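Local coordinates for protein benzoylformate Decarboxylase (Polynucleobacter necessarius, PDB 4K9Q) that probably acts as a thiamine diphosphate- and magnesium-dependent decarboxylase that splits carbon dioxide from benzoylformate, at residues 211-225 and 315-329. Residues are numbered along the deposited sequence; the frame is centred on the assembly and turned at random. Where two conformers were deposited one is given.
Sequences SQAWSDGIAFAERLN and SKLFLIEALKLIDQR
Phe220 and Leu319 meet where two helices pack side by side in the Rossmann-like central domain of this thiamine diphosphate enzyme. Helices 214-224 and 315-323 run roughly parallel, their axes crossing at 33° with a closest approach of 9.2 Å, and lie against the parallel sheet.

The tight part faces inward. The broad, apolar ring of Phe220 comes up against the second helix because chi1 of -165° sets CG opposite the backbone N. Leu319 CD2 lies 3.7 Å from Phe220 CG, while Ala322 CB and Ile326 CD1 converge on CE1; the small methyl of Ala322 leaves room for the ring. Ile270 of strand 266-270 and Ile194 of helix 184-196 extend this oily layer. The other methyl of Leu319, CD1, rests beside Gly217 N at 3.8 Å, where the absence of a side chain lets the branch come close to the backbone.

The outer side is looser and wetter. Asp216 and Lys316 do not form a salt bridge, Asp216 OD1 touching the lysine's CE at 3.5 Å instead, and a water donates to Asp216 O and, weakly, to Leu319 O.

Beyond the second helix the chain is tied by polar bonds. Arg329 N gives a backbone bond to Arg223 O, and Gln328, an amide able to donate twice, bonds Glu222 O and Arg329 O through NE2. Arg223, long enough to fold back through bends at chi2 and chi3, carries Leu323 CD2 over one guanidinium face, 3.2 Å above its plane, while in that plane NH1 donates to Ile326 O at 2.9 Å.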
ATOM      1  N   SER A 211      -9.838 -20.522  21.835  1.00 12.48           N
ATOM      2  CA  SER A 211     -10.953 -21.350  21.375  0.50 14.34           C
ATOM      3  C   SER A 211     -11.612 -22.155  22.492  1.00 16.14           C
ATOM      4  O   SER A 211     -12.519 -22.948  22.237  1.00 14.12           O
ATOM      5  CB  SER A 211     -10.489 -22.307  20.270  0.50 13.79           C
ATOM      6  OG  SER A 211      -9.565 -23.252  20.781  0.50 16.16           O
ATOM      7  N   GLN A 212     -11.148 -21.958  23.722  1.00 13.16           N
ATOM      8  CA  GLN A 212     -11.728 -22.637  24.879  1.00 12.82           C
ATOM      9  C   GLN A 212     -11.598 -24.152  24.784  1.00 17.17           C
ATOM     10  O   GLN A 212     -12.514 -24.889  25.154  1.00 18.75           O
ATOM     11  CB  GLN A 212     -13.180 -22.199  25.102  1.00 15.09           C
ATOM     12  CG  GLN A 212     -13.266 -20.713  25.426  1.00 15.57           C
ATOM     13  CD  GLN A 212     -14.654 -20.233  25.783  1.00 20.35           C
ATOM     14  OE1 GLN A 212     -15.492 -20.009  24.907  1.00 24.32           O
ATOM     15  NE2 GLN A 212     -14.900 -20.048  27.076  1.00 19.13           N
ATOM     16  N   ALA A 213     -10.445 -24.600  24.296  1.00 13.74           N
ATOM     17  CA  ALA A 213     -10.185 -26.025  24.073  1.00 13.82           C
ATOM     18  C   ALA A 213      -9.387 -26.682  25.199  1.00 15.30           C
ATOM     19  O   ALA A 213      -8.844 -27.769  25.024  1.00 17.30           O
ATOM     20  CB  ALA A 213      -9.463 -26.223  22.740  1.00 13.92           C
ATOM     21  N   TRP A 214      -9.309 -26.006  26.341  1.00 16.83           N
ATOM     22  CA  TRP A 214      -8.511 -26.457  27.482  1.00 17.15           C
ATOM     23  C   TRP A 214      -8.741 -27.940  27.791  1.00 19.06           C
ATOM     24  O   TRP A 214      -7.800 -28.741  27.798  1.00 15.73           O
ATOM     25  CB  TRP A 214      -8.855 -25.585  28.695  1.00 15.42           C
ATOM     26  CG  TRP A 214      -8.083 -25.839  29.946  1.00 14.28           C
ATOM     27  CD1 TRP A 214      -8.411 -26.704  30.951  1.00 17.14           C
ATOM     28  CD2 TRP A 214      -6.871 -25.186  30.357  1.00 13.48           C
ATOM     29  NE1 TRP A 214      -7.471 -26.641  31.953  1.00 18.00           N
ATOM     30  CE2 TRP A 214      -6.517 -25.717  31.615  1.00 17.23           C
ATOM     31  CE3 TRP A 214      -6.050 -24.212  29.779  1.00 15.84           C
ATOM     32  CZ2 TRP A 214      -5.369 -25.303  32.310  1.00 15.34           C
ATOM     33  CZ3 TRP A 214      -4.909 -23.789  30.482  1.00 12.67           C
ATOM     34  CH2 TRP A 214      -4.584 -24.342  31.727  1.00 13.23           C
ATOM     35  N   SER A 215      -9.998 -28.315  28.017  1.00 18.01           N
ATOM     36  CA  SER A 215     -10.307 -29.687  28.403  0.54 19.26           C
ATOM     37  C   SER A 215     -10.060 -30.673  27.265  1.00 16.78           C
ATOM     38  O   SER A 215      -9.641 -31.808  27.505  1.00 17.98           O
ATOM     39  CB  SER A 215     -11.747 -29.803  28.897  0.54 20.01           C
ATOM     40  OG  SER A 215     -12.658 -29.610  27.837  0.54 21.82           O
ATOM     41  N   ASP A 216     -10.306 -30.241  26.032  1.00 17.84           N
ATOM     42  CA  ASP A 216     -10.068 -31.078  24.861  1.00 16.82           C
ATOM     43  C   ASP A 216      -8.581 -31.341  24.631  1.00 15.33           C
ATOM     44  O   ASP A 216      -8.201 -32.406  24.162  1.00 16.97           O
ATOM     45  CB  ASP A 216     -10.691 -30.445  23.620  1.00 18.73           C
ATOM     46  CG  ASP A 216     -12.122 -30.005  23.861  1.00 26.19           C
ATOM     47  OD1 ASP A 216     -12.329 -28.829  24.244  1.00 24.97           O
ATOM     48  OD2 ASP A 216     -13.033 -30.843  23.688  1.00 24.64           O
ATOM     49  N   GLY A 217      -7.743 -30.364  24.966  1.00 15.65           N
ATOM     50  CA  GLY A 217      -6.304 -30.551  24.885  1.00 15.47           C
ATOM     51  C   GLY A 217      -5.829 -31.545  25.931  1.00 16.05           C
ATOM     52  O   GLY A 217      -4.925 -32.340  25.673  1.00 16.65           O
ATOM     53  N   ILE A 218      -6.436 -31.507  27.115  1.00 14.33           N
ATOM     54  CA  ILE A 218      -6.096 -32.451  28.176  1.00 14.07           C
ATOM     55  C   ILE A 218      -6.507 -33.864  27.770  1.00 16.33           C
ATOM     56  O   ILE A 218      -5.726 -34.816  27.893  1.00 15.70           O
ATOM     57  CB  ILE A 218      -6.772 -32.083  29.501  1.00 14.94           C
ATOM     58  CG1 ILE A 218      -6.192 -30.769  30.040  1.00 14.42           C
ATOM     59  CG2 ILE A 218      -6.565 -33.195  30.534  1.00 18.54           C
ATOM     60  CD1 ILE A 218      -6.983 -30.205  31.196  1.00 16.02           C
ATOM     61  N   ALA A 219      -7.733 -33.995  27.270  1.00 17.26           N
ATOM     62  CA  ALA A 219      -8.219 -35.295  26.816  1.00 15.50           C
ATOM     63  C   ALA A 219      -7.308 -35.903  25.753  1.00 17.32           C
ATOM     64  O   ALA A 219      -6.973 -37.090  25.815  1.00 19.41           O
ATOM     65  CB  ALA A 219      -9.652 -35.183  26.306  1.00 21.47           C
ATOM     66  N   PHE A 220      -6.907 -35.088  24.780  1.00 16.72           N
ATOM     67  CA  PHE A 220      -6.057 -35.543  23.685  1.00 16.91           C
ATOM     68  C   PHE A 220      -4.707 -36.036  24.208  1.00 18.75           C
ATOM     69  O   PHE A 220      -4.247 -37.110  23.845  1.00 18.37           O
ATOM     70  CB  PHE A 220      -5.854 -34.406  22.676  1.00 17.85           C
ATOM     71  CG  PHE A 220      -5.303 -34.859  21.352  1.00 19.27           C
ATOM     72  CD1 PHE A 220      -6.078 -35.616  20.491  1.00 20.49           C
ATOM     73  CD2 PHE A 220      -4.014 -34.526  20.971  1.00 18.42           C
ATOM     74  CE1 PHE A 220      -5.578 -36.041  19.263  1.00 25.38           C
ATOM     75  CE2 PHE A 220      -3.501 -34.946  19.746  1.00 23.32           C
ATOM     76  CZ  PHE A 220      -4.285 -35.706  18.892  1.00 24.66           C
ATOM     77  N   ALA A 221      -4.077 -35.240  25.065  1.00 13.22           N
ATOM     78  CA  ALA A 221      -2.771 -35.583  25.616  1.00 15.00           C
ATOM     79  C   ALA A 221      -2.834 -36.863  26.449  1.00 16.96           C
ATOM     80  O   ALA A 221      -1.925 -37.693  26.402  1.00 18.58           O
ATOM     81  CB  ALA A 221      -2.240 -34.433  26.473  1.00 16.99           C
ATOM     82  N   GLU A 222      -3.901 -37.008  27.223  1.00 15.46           N
ATOM     83  CA  GLU A 222      -4.057 -38.167  28.094  1.00 17.63           C
ATOM     84  C   GLU A 222      -4.344 -39.424  27.269  1.00 22.33           C
ATOM     85  O   GLU A 222      -3.950 -40.530  27.639  1.00 24.14           O
ATOM     86  CB  GLU A 222      -5.151 -37.917  29.138  1.00 17.98           C
ATOM     87  CG  GLU A 222      -4.727 -36.914  30.216  1.00 18.50           C
ATOM     88  CD  GLU A 222      -5.789 -36.654  31.269  1.00 21.79           C
ATOM     89  OE1 GLU A 222      -6.946 -37.073  31.073  1.00 24.80           O
ATOM     90  OE2 GLU A 222      -5.469 -36.012  32.296  1.00 20.62           O
ATOM     91  N   ARG A 223      -5.020 -39.240  26.141  1.00 18.48           N
ATOM     92  CA  ARG A 223      -5.281 -40.338  25.215  1.00 21.36           C
ATOM     93  C   ARG A 223      -3.970 -40.903  24.662  1.00 22.74           C
ATOM     94  O   ARG A 223      -3.827 -42.111  24.485  1.00 23.87           O
ATOM     95  CB  ARG A 223      -6.175 -39.852  24.068  1.00 19.31           C
ATOM     96  CG  ARG A 223      -6.632 -40.956  23.109  1.00 24.81           C
ATOM     97  CD  ARG A 223      -7.602 -41.892  23.801  1.00 27.58           C
ATOM     98  NE  ARG A 223      -8.834 -41.215  24.196  1.00 33.08           N
ATOM     99  CZ  ARG A 223      -9.918 -41.144  23.429  1.00 37.99           C
ATOM    100  NH1 ARG A 223      -9.910 -41.708  22.232  1.00 33.22           N
ATOM    101  NH2 ARG A 223     -11.008 -40.513  23.857  1.00 35.00           N
ATOM    102  N   LEU A 224      -3.011 -40.023  24.390  1.00 20.91           N
ATOM    103  CA  LEU A 224      -1.718 -40.438  23.847  1.00 20.35           C
ATOM    104  C   LEU A 224      -0.670 -40.718  24.907  1.00 23.79           C
ATOM    105  O   LEU A 224       0.359 -41.330  24.621  1.00 27.39           O
ATOM    106  CB  LEU A 224      -1.175 -39.368  22.903  1.00 20.58           C
ATOM    107  CG  LEU A 224      -1.923 -39.136  21.607  1.00 23.80           C
ATOM    108  CD1 LEU A 224      -1.326 -37.942  20.882  1.00 24.81           C
ATOM    109  CD2 LEU A 224      -1.858 -40.389  20.743  1.00 30.04           C
ATOM    110  N   ASN A 225      -0.926 -40.268  26.131  1.00 22.63           N
ATOM    111  CA  ASN A 225       0.087 -40.324  27.177  1.00 23.97           C
ATOM    112  C   ASN A 225       1.415 -39.771  26.673  1.00 27.16           C
ATOM    113  O   ASN A 225       2.481 -40.326  26.948  1.00 28.35           O
ATOM    114  CB  ASN A 225       0.262 -41.755  27.691  1.00 28.20           C
ATOM    115  CG  ASN A 225      -0.614 -42.053  28.889  1.00 31.36           C
ATOM    116  OD1 ASN A 225      -0.686 -41.265  29.830  1.00 34.90           O
ATOM    117  ND2 ASN A 225      -1.296 -43.193  28.857  1.00 35.07           N
ATOM    118  N   SER A 315      -8.778 -24.880  16.943  1.00 13.31           N
ATOM    119  CA  SER A 315      -8.136 -25.893  17.771  1.00 14.41           C
ATOM    120  C   SER A 315      -9.141 -26.835  18.427  1.00 13.46           C
ATOM    121  O   SER A 315      -8.924 -28.045  18.490  1.00 15.45           O
ATOM    122  CB  SER A 315      -7.284 -25.237  18.859  1.00 16.22           C
ATOM    123  OG  SER A 315      -5.996 -24.937  18.355  1.00 17.08           O
ATOM    124  N   LYS A 316     -10.231 -26.273  18.933  1.00 14.31           N
ATOM    125  CA  LYS A 316     -11.230 -27.090  19.611  1.00 15.84           C
ATOM    126  C   LYS A 316     -11.850 -28.093  18.639  1.00 14.02           C
ATOM    127  O   LYS A 316     -11.947 -29.289  18.943  1.00 16.02           O
ATOM    128  CB  LYS A 316     -12.311 -26.221  20.259  1.00 15.33           C
ATOM    129  CG  LYS A 316     -13.167 -26.995  21.249  1.00 18.06           C
ATOM    130  CD  LYS A 316     -14.144 -26.105  21.980  1.00 18.68           C
ATOM    131  CE  LYS A 316     -14.949 -26.926  22.979  1.00 29.43           C
ATOM    132  NZ  LYS A 316     -16.045 -26.138  23.594  1.00 38.23           N
ATOM    133  N   LEU A 317     -12.256 -27.609  17.473  1.00 13.77           N
ATOM    134  CA  LEU A 317     -12.869 -28.477  16.475  1.00 16.11           C
ATOM    135  C   LEU A 317     -11.911 -29.595  16.062  1.00 17.15           C
ATOM    136  O   LEU A 317     -12.322 -30.749  15.931  1.00 16.21           O
ATOM    137  CB  LEU A 317     -13.322 -27.674  15.264  1.00 13.81           C
ATOM    138  CG  LEU A 317     -14.447 -26.699  15.608  1.00 14.60           C
ATOM    139  CD1 LEU A 317     -14.948 -25.998  14.366  1.00 13.61           C
ATOM    140  CD2 LEU A 317     -15.583 -27.432  16.289  1.00 14.38           C
ATOM    141  N   PHE A 318     -10.632 -29.269  15.881  1.00 13.50           N
ATOM    142  CA  PHE A 318      -9.666 -30.313  15.544  1.00 15.71           C
ATOM    143  C   PHE A 318      -9.496 -31.339  16.660  1.00 14.80           C
ATOM    144  O   PHE A 318      -9.514 -32.536  16.408  1.00 15.09           O
ATOM    145  CB  PHE A 318      -8.288 -29.762  15.196  1.00 16.27           C
ATOM    146  CG  PHE A 318      -7.269 -30.848  15.005  1.00 14.95           C
ATOM    147  CD1 PHE A 318      -7.181 -31.524  13.791  1.00 14.74           C
ATOM    148  CD2 PHE A 318      -6.453 -31.243  16.053  1.00 16.13           C
ATOM    149  CE1 PHE A 318      -6.259 -32.552  13.620  1.00 15.34           C
ATOM    150  CE2 PHE A 318      -5.541 -32.265  15.893  1.00 17.37           C
ATOM    151  CZ  PHE A 318      -5.442 -32.918  14.676  1.00 16.45           C
ATOM    152  N   LEU A 319      -9.306 -30.871  17.887  1.00 13.86           N
ATOM    153  CA  LEU A 319      -9.069 -31.786  19.003  1.00 15.34           C
ATOM    154  C   LEU A 319     -10.255 -32.739  19.209  1.00 17.95           C
ATOM    155  O   LEU A 319     -10.076 -33.920  19.495  1.00 19.78           O
ATOM    156  CB  LEU A 319      -8.763 -31.004  20.283  1.00 17.66           C
ATOM    157  CG  LEU A 319      -7.371 -30.363  20.283  1.00 14.91           C
ATOM    158  CD1 LEU A 319      -7.281 -29.245  21.317  1.00 13.02           C
ATOM    159  CD2 LEU A 319      -6.292 -31.426  20.516  1.00 17.54           C
ATOM    160  N   ILE A 320     -11.464 -32.218  19.051  1.00 16.47           N
ATOM    161  CA  ILE A 320     -12.666 -33.041  19.172  1.00 18.54           C
ATOM    162  C   ILE A 320     -12.714 -34.122  18.084  1.00 20.69           C
ATOM    163  O   ILE A 320     -12.979 -35.294  18.366  1.00 20.45           O
ATOM    164  CB  ILE A 320     -13.943 -32.170  19.125  1.00 18.94           C
ATOM    165  CG1 ILE A 320     -14.056 -31.343  20.410  1.00 19.25           C
ATOM    166  CG2 ILE A 320     -15.170 -33.039  18.951  1.00 24.30           C
ATOM    167  CD1 ILE A 320     -15.070 -30.238  20.320  1.00 21.22           C
ATOM    168  N   GLU A 321     -12.425 -33.735  16.845  1.00 17.06           N
ATOM    169  CA  GLU A 321     -12.450 -34.686  15.741  1.00 19.81           C
ATOM    170  C   GLU A 321     -11.326 -35.723  15.832  1.00 20.36           C
ATOM    171  O   GLU A 321     -11.528 -36.902  15.531  1.00 21.19           O
ATOM    172  CB  GLU A 321     -12.401 -33.955  14.395  1.00 18.85           C
ATOM    173  CG  GLU A 321     -13.682 -33.187  14.064  1.00 19.40           C
ATOM    174  CD  GLU A 321     -14.931 -34.043  14.230  1.00 29.15           C
ATOM    175  OE1 GLU A 321     -15.032 -35.090  13.557  1.00 27.16           O
ATOM    176  OE2 GLU A 321     -15.807 -33.679  15.047  1.00 35.00           O
ATOM    177  N   ALA A 322     -10.139 -35.287  16.244  1.00 16.82           N
ATOM    178  CA  ALA A 322      -8.994 -36.184  16.272  1.00 20.33           C
ATOM    179  C   ALA A 322      -9.154 -37.212  17.385  1.00 18.92           C
ATOM    180  O   ALA A 322      -8.788 -38.375  17.220  1.00 20.81           O
ATOM    181  CB  ALA A 322      -7.713 -35.402  16.448  1.00 18.02           C
ATOM    182  N   LEU A 323      -9.703 -36.778  18.513  1.00 20.46           N
ATOM    183  CA  LEU A 323      -9.931 -37.666  19.648  1.00 21.80           C
ATOM    184  C   LEU A 323     -10.725 -38.897  19.213  1.00 24.49           C
ATOM    185  O   LEU A 323     -10.472 -40.004  19.687  1.00 27.44           O
ATOM    186  CB  LEU A 323     -10.698 -36.939  20.751  1.00 20.11           C
ATOM    187  CG  LEU A 323     -10.252 -36.974  22.214  1.00 30.94           C
ATOM    188  CD1 LEU A 323     -11.474 -37.127  23.114  1.00 25.22           C
ATOM    189  CD2 LEU A 323      -9.232 -38.054  22.500  1.00 28.91           C
ATOM    190  N   LYS A 324     -11.683 -38.693  18.311  1.00 20.10           N
ATOM    191  CA  LYS A 324     -12.537 -39.774  17.815  1.00 25.30           C
ATOM    192  C   LYS A 324     -11.765 -40.878  17.095  1.00 28.63           C
ATOM    193  O   LYS A 324     -12.233 -42.014  17.010  1.00 28.89           O
ATOM    194  CB  LYS A 324     -13.602 -39.224  16.866  1.00 22.62           C
ATOM    195  CG  LYS A 324     -14.584 -38.275  17.519  1.00 23.62           C
ATOM    196  CD  LYS A 324     -15.533 -37.666  16.502  1.00 25.08           C
ATOM    197  CE  LYS A 324     -16.527 -36.755  17.198  1.00 27.40           C
ATOM    198  NZ  LYS A 324     -17.453 -36.086  16.245  1.00 34.84           N
ATOM    199  N   LEU A 325     -10.588 -40.549  16.573  1.00 25.84           N
ATOM    200  CA  LEU A 325      -9.875 -41.464  15.679  1.00 24.49           C
ATOM    201  C   LEU A 325      -8.606 -42.065  16.271  1.00 25.44           C
ATOM    202  O   LEU A 325      -7.912 -42.826  15.600  1.00 29.52           O
ATOM    203  CB  LEU A 325      -9.521 -40.756  14.370  1.00 23.65           C
ATOM    204  CG  LEU A 325     -10.681 -40.155  13.583  1.00 25.91           C
ATOM    205  CD1 LEU A 325     -10.179 -39.538  12.276  1.00 25.52           C
ATOM    206  CD2 LEU A 325     -11.748 -41.214  13.315  1.00 27.90           C
ATOM    207  N   ILE A 326      -8.294 -41.718  17.514  1.00 23.06           N
ATOM    208  CA  ILE A 326      -7.060 -42.178  18.137  1.00 25.15           C
ATOM    209  C   ILE A 326      -7.351 -43.073  19.333  1.00 28.62           C
ATOM    210  O   ILE A 326      -8.205 -42.758  20.158  1.00 29.99           O
ATOM    211  CB  ILE A 326      -6.189 -40.980  18.568  1.00 27.86           C
ATOM    212  CG1 ILE A 326      -5.681 -40.235  17.332  1.00 28.62           C
ATOM    213  CG2 ILE A 326      -5.024 -41.440  19.413  1.00 33.68           C
ATOM    214  CD1 ILE A 326      -4.934 -38.970  17.660  1.00 36.41           C
ATOM    215  N   ASP A 327      -6.637 -44.193  19.422  1.00 31.50           N
ATOM    216  CA  ASP A 327      -6.829 -45.133  20.525  1.00 30.32           C
ATOM    217  C   ASP A 327      -5.973 -44.794  21.741  1.00 24.29           C
ATOM    218  O   ASP A 327      -4.864 -44.269  21.613  1.00 27.35           O
ATOM    219  CB  ASP A 327      -6.534 -46.565  20.073  0.51 35.34           C
ATOM    220  CG  ASP A 327      -7.640 -47.147  19.211  1.00 44.76           C
ATOM    221  OD1 ASP A 327      -8.826 -46.842  19.472  1.00 43.04           O
ATOM    222  OD2 ASP A 327      -7.320 -47.909  18.273  1.00 50.49           O
ATOM    223  N   GLN A 328      -6.500 -45.109  22.919  1.00 26.48           N
ATOM    224  CA  GLN A 328      -5.774 -44.924  24.168  1.00 25.52           C
ATOM    225  C   GLN A 328      -4.447 -45.674  24.190  1.00 29.73           C
ATOM    226  O   GLN A 328      -4.380 -46.842  23.816  1.00 31.18           O
ATOM    227  CB  GLN A 328      -6.629 -45.393  25.339  1.00 26.87           C
ATOM    228  CG  GLN A 328      -5.932 -45.273  26.676  1.00 31.52           C
ATOM    229  CD  GLN A 328      -5.725 -43.829  27.092  1.00 32.09           C
ATOM    230  OE1 GLN A 328      -6.681 -43.053  27.187  1.00 30.90           O
ATOM    231  NE2 GLN A 328      -4.474 -43.462  27.341  1.00 26.41           N
ATOM    232  N   ARG A 329      -3.391 -45.003  24.636  1.00 28.08           N
ATOM    233  CA  ARG A 329      -2.099 -45.662  24.839  1.00 30.12           C
ATOM    234  C   ARG A 329      -1.814 -45.910  26.316  1.00 34.02           C
ATOM    235  O   ARG A 329      -2.363 -45.232  27.184  1.00 34.60           O
ATOM    236  CB  ARG A 329      -0.973 -44.828  24.247  1.00 30.81           C
ATOM    237  CG  ARG A 329      -1.116 -44.574  22.776  1.00 31.25           C
ATOM    238  CD  ARG A 329       0.138 -43.945  22.234  1.00 36.25           C
ATOM    239  NE  ARG A 329       0.122 -43.908  20.781  1.00 33.38           N
ATOM    240  CZ  ARG A 329       1.214 -43.941  20.027  1.00 30.77           C
ATOM    241  NH1 ARG A 329       2.409 -44.013  20.593  1.00 27.46           N
ATOM    242  NH2 ARG A 329       1.105 -43.904  18.705  1.00 26.60           N
TER
HETATM  243  O   HOH W   1     -10.130 -33.873  22.522  1.00 21.61           O
HETATM  244  O   HOH W   2     -12.820 -40.823  21.752  1.00 38.05           O
HETATM  245  O   HOH W   3       2.610 -42.147  23.421  1.00 27.19           O